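Local structure of FOKI restriction endonuclease (Planomicrobium okeanokoites, 2FOK) at residues Asn19-Phe27 / Phe110-Ile120. The protein cuts double-stranded DNA as a type IIS restriction endonuclease, using metal ions for hydrolysis, with DNA recognition and cleavage assigned to separate domains. Numbering follows the deposited sequence.
Sequences NLKRVVQVF and FLRWAHALGFI
In the first recognition subdomain of FokI, a helix-turn-helix relative, helix 17-24 packs across the C-terminal end of helix 104-116 by driving Leu20 onto Trp113. The two short axes are nearly perpendicular, 9.7 Å apart at an angle of 80°, and no hydrogen bond joins the segments. Leu20 lies over one face of the indole: CB stands 3.9 Å from the centroid of the six-membered ring of Trp113, a CH-pi contact, and CD2 is 3.8 Å from CE2 of Trp113. CG anti to the backbone N (chi1 162°) carries both methyls toward helix 104-116, and CD1 of Leu20 comes 3.8 Å from CA of Ala114. Trp113 also stacks on Trp233, probably part of the second recognition subdomain; an alanine in place of Trp113 would probably strip CB and CD2 of Leu20 of the indole they rest on and leave Trp233 without its stacking mate. One turn back, CB of Asn19 lies 3.3 Å from CZ of Phe110, while CG2 of Val23 packs on CB of Phe110 at 3.9 Å and on the adjoining ring carbons. Beyond Ala114 the helix ends in a Schellman motif, where Gly118 takes a positive phi and the chain swings back toward helix 17-24. Phe119 then brings its CB to 4.0 Å from CG1 of Val24, while its ring stacks on Tyr138. Next along the chain, at the start of strand 120-123, Ile120 sets CG2 almost centrally over one face of Phe27, 3.9 Å from the ring centroid, and both residues also touch Phe129 of strand 128-131.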
loop_
_atom_site.group_PDB
_atom_site.type_symbol
_atom_site.label_atom_id
_atom_site.label_comp_id
_atom_site.label_asym_id
_atom_site.label_seq_id
_atom_site.Cartn_x
_atom_site.Cartn_y
_atom_site.Cartn_z
ATOM N N ASN A 19 16.199 10.735 -16.473
ATOM C CA ASN A 19 15.077 10.480 -17.356
ATOM C C ASN A 19 13.879 11.342 -16.920
ATOM O O ASN A 19 13.075 11.754 -17.751
ATOM C CB ASN A 19 14.724 8.992 -17.342
ATOM C CG ASN A 19 15.657 8.160 -18.222
ATOM O OD1 ASN A 19 15.853 6.965 -17.983
ATOM N ND2 ASN A 19 16.233 8.789 -19.240
ATOM N N LEU A 20 13.769 11.617 -15.619
ATOM C CA LEU A 20 12.694 12.465 -15.106
ATOM C C LEU A 20 12.828 13.836 -15.771
ATOM O O LEU A 20 11.865 14.375 -16.315
ATOM C CB LEU A 20 12.806 12.624 -13.584
ATOM C CG LEU A 20 12.050 13.791 -12.928
ATOM C CD1 LEU A 20 10.559 13.539 -13.012
ATOM C CD2 LEU A 20 12.470 13.954 -11.478
ATOM N N LYS A 21 14.041 14.382 -15.730
ATOM C CA LYS A 21 14.334 15.682 -16.310
ATOM C C LYS A 21 13.919 15.756 -17.776
ATOM O O LYS A 21 13.214 16.681 -18.177
ATOM C CB LYS A 21 15.827 15.998 -16.170
ATOM C CG LYS A 21 16.110 17.487 -15.885
ATOM C CD LYS A 21 17.579 17.866 -16.106
ATOM C CE LYS A 21 17.857 19.289 -15.657
ATOM N NZ LYS A 21 19.296 19.495 -15.340
ATOM N N ARG A 22 14.362 14.788 -18.571
ATOM C CA ARG A 22 14.031 14.739 -19.989
ATOM C C ARG A 22 12.519 14.818 -20.165
ATOM O O ARG A 22 12.023 15.517 -21.044
ATOM C CB ARG A 22 14.544 13.435 -20.601
ATOM C CG ARG A 22 16.037 13.401 -20.921
ATOM C CD ARG A 22 16.426 12.068 -21.583
ATOM N NE ARG A 22 15.698 11.844 -22.832
ATOM C CZ ARG A 22 16.189 12.114 -24.037
ATOM N NH1 ARG A 22 17.413 12.612 -24.158
ATOM N NH2 ARG A 22 15.445 11.930 -25.118
ATOM N N VAL A 23 11.789 14.086 -19.332
ATOM C CA VAL A 23 10.337 14.086 -19.393
ATOM C C VAL A 23 9.806 15.499 -19.184
ATOM O O VAL A 23 8.835 15.903 -19.819
ATOM C CB VAL A 23 9.725 13.151 -18.315
ATOM C CG1 VAL A 23 8.198 13.332 -18.266
ATOM C CG2 VAL A 23 10.083 11.682 -18.621
ATOM N N VAL A 24 10.457 16.242 -18.292
ATOM C CA VAL A 24 10.078 17.613 -17.981
ATOM C C VAL A 24 10.473 18.598 -19.084
ATOM O O VAL A 24 9.716 19.496 -19.429
ATOM C CB VAL A 24 10.746 18.071 -16.663
ATOM C CG1 VAL A 24 10.322 19.497 -16.323
ATOM C CG2 VAL A 24 10.383 17.114 -15.537
ATOM N N GLN A 25 11.671 18.419 -19.627
ATOM C CA GLN A 25 12.203 19.281 -20.678
ATOM C C GLN A 25 11.433 19.186 -21.981
ATOM O O GLN A 25 11.795 19.821 -22.971
ATOM C CB GLN A 25 13.668 18.932 -20.931
ATOM C CG GLN A 25 14.536 19.227 -19.740
ATOM C CD GLN A 25 15.936 18.695 -19.894
ATOM O OE1 GLN A 25 16.150 17.699 -20.573
ATOM N NE2 GLN A 25 16.902 19.357 -19.262
ATOM N N VAL A 26 10.365 18.403 -21.973
ATOM C CA VAL A 26 9.546 18.193 -23.160
ATOM C C VAL A 26 8.349 19.142 -23.146
ATOM O O VAL A 26 7.712 19.380 -24.173
ATOM C CB VAL A 26 9.104 16.700 -23.216
ATOM C CG1 VAL A 26 7.642 16.568 -23.602
ATOM C CG2 VAL A 26 10.009 15.942 -24.185
ATOM N N PHE A 27 8.053 19.696 -21.976
ATOM C CA PHE A 27 6.949 20.647 -21.857
ATOM C C PHE A 27 7.494 22.073 -21.996
ATOM O O PHE A 27 6.740 23.042 -21.962
ATOM C CB PHE A 27 6.257 20.501 -20.498
ATOM C CG PHE A 27 5.647 19.155 -20.261
ATOM C CD1 PHE A 27 6.452 18.048 -20.019
ATOM C CD2 PHE A 27 4.266 19.008 -20.189
ATOM C CE1 PHE A 27 5.901 16.822 -19.697
ATOM C CE2 PHE A 27 3.699 17.785 -19.869
ATOM C CZ PHE A 27 4.517 16.689 -19.619
ATOM N N PHE A 110 6.667 7.910 -14.825
ATOM C CA PHE A 110 7.387 9.151 -15.082
ATOM C C PHE A 110 6.436 10.347 -15.088
ATOM O O PHE A 110 6.795 11.431 -14.643
ATOM C CB PHE A 110 8.109 9.062 -16.433
ATOM C CG PHE A 110 9.492 8.474 -16.350
ATOM C CD1 PHE A 110 10.491 9.109 -15.617
ATOM C CD2 PHE A 110 9.793 7.282 -16.999
ATOM C CE1 PHE A 110 11.772 8.564 -15.533
ATOM C CE2 PHE A 110 11.063 6.735 -16.919
ATOM C CZ PHE A 110 12.058 7.379 -16.182
ATOM N N LEU A 111 5.233 10.157 -15.614
ATOM C CA LEU A 111 4.248 11.239 -15.636
ATOM C C LEU A 111 3.833 11.526 -14.188
ATOM O O LEU A 111 3.780 12.680 -13.748
ATOM C CB LEU A 111 3.025 10.822 -16.470
ATOM C CG LEU A 111 1.859 11.811 -16.606
ATOM C CD1 LEU A 111 1.553 12.047 -18.064
ATOM C CD2 LEU A 111 0.633 11.275 -15.901
ATOM N N ARG A 112 3.553 10.452 -13.453
ATOM C CA ARG A 112 3.140 10.526 -12.058
ATOM C C ARG A 112 4.236 11.147 -11.207
ATOM O O ARG A 112 3.956 11.888 -10.263
ATOM C CB ARG A 112 2.785 9.121 -11.544
ATOM C CG ARG A 112 1.429 8.620 -12.051
ATOM C CD ARG A 112 1.181 7.144 -11.753
ATOM N NE ARG A 112 0.862 6.921 -10.345
ATOM C CZ ARG A 112 -0.035 6.045 -9.894
ATOM N NH1 ARG A 112 -0.727 5.282 -10.735
ATOM N NH2 ARG A 112 -0.240 5.936 -8.588
ATOM N N TRP A 113 5.484 10.850 -11.557
ATOM C CA TRP A 113 6.644 11.378 -10.853
ATOM C C TRP A 113 6.813 12.896 -11.103
ATOM O O TRP A 113 6.937 13.676 -10.166
ATOM C CB TRP A 113 7.877 10.599 -11.310
ATOM C CG TRP A 113 9.127 10.797 -10.510
ATOM C CD1 TRP A 113 9.266 11.489 -9.342
ATOM C CD2 TRP A 113 10.436 10.303 -10.847
ATOM N NE1 TRP A 113 10.589 11.459 -8.928
ATOM C CE2 TRP A 113 11.323 10.736 -9.835
ATOM C CE3 TRP A 113 10.945 9.535 -11.911
ATOM C CZ2 TRP A 113 12.690 10.426 -9.854
ATOM C CZ3 TRP A 113 12.306 9.226 -11.930
ATOM C CH2 TRP A 113 13.160 9.671 -10.909
ATOM N N ALA A 114 6.798 13.315 -12.363
ATOM C CA ALA A 114 6.943 14.734 -12.703
ATOM C C ALA A 114 5.850 15.550 -12.029
ATOM O O ALA A 114 6.096 16.617 -11.479
ATOM C CB ALA A 114 6.868 14.918 -14.199
ATOM N N HIS A 115 4.635 15.024 -12.077
ATOM C CA HIS A 115 3.491 15.677 -11.482
ATOM C C HIS A 115 3.599 15.743 -9.958
ATOM O O HIS A 115 3.281 16.772 -9.357
ATOM C CB HIS A 115 2.219 14.936 -11.903
ATOM C CG HIS A 115 0.994 15.393 -11.183
ATOM N ND1 HIS A 115 0.604 14.864 -9.971
ATOM C CD2 HIS A 115 0.092 16.359 -11.482
ATOM C CE1 HIS A 115 -0.485 15.485 -9.553
ATOM N NE2 HIS A 115 -0.816 16.397 -10.451
ATOM N N ALA A 116 4.057 14.659 -9.330
ATOM C CA ALA A 116 4.190 14.611 -7.871
ATOM C C ALA A 116 5.149 15.666 -7.293
ATOM O O ALA A 116 4.876 16.247 -6.240
ATOM C CB ALA A 116 4.622 13.214 -7.431
ATOM N N LEU A 117 6.263 15.922 -7.976
ATOM C CA LEU A 117 7.230 16.907 -7.501
ATOM C C LEU A 117 6.891 18.324 -7.956
ATOM O O LEU A 117 7.644 19.259 -7.702
ATOM C CB LEU A 117 8.639 16.542 -7.967
ATOM C CG LEU A 117 9.232 15.287 -7.335
ATOM C CD1 LEU A 117 10.628 15.059 -7.883
ATOM C CD2 LEU A 117 9.253 15.434 -5.820
ATOM N N GLY A 118 5.766 18.466 -8.649
ATOM C CA GLY A 118 5.316 19.774 -9.088
ATOM C C GLY A 118 5.947 20.416 -10.305
ATOM O O GLY A 118 5.870 21.638 -10.446
ATOM N N PHE A 119 6.545 19.628 -11.190
ATOM C CA PHE A 119 7.181 20.184 -12.383
ATOM C C PHE A 119 6.187 20.372 -13.526
ATOM O O PHE A 119 6.463 21.087 -14.496
ATOM C CB PHE A 119 8.337 19.298 -12.827
ATOM C CG PHE A 119 9.472 19.241 -11.834
ATOM C CD1 PHE A 119 9.929 20.399 -11.220
ATOM C CD2 PHE A 119 10.080 18.029 -11.524
ATOM C CE1 PHE A 119 10.969 20.356 -10.315
ATOM C CE2 PHE A 119 11.124 17.974 -10.622
ATOM C CZ PHE A 119 11.573 19.137 -10.012
ATOM N N ILE A 120 5.037 19.718 -13.406
ATOM C CA ILE A 120 3.965 19.844 -14.383
ATOM C C ILE A 120 2.674 19.828 -13.570
ATOM O O ILE A 120 2.627 19.250 -12.484
ATOM C CB ILE A 120 3.965 18.684 -15.434
ATOM C CG1 ILE A 120 3.533 17.366 -14.796
ATOM C CG2 ILE A 120 5.358 18.548 -16.067
ATOM C CD1 ILE A 120 3.675 16.157 -15.735
#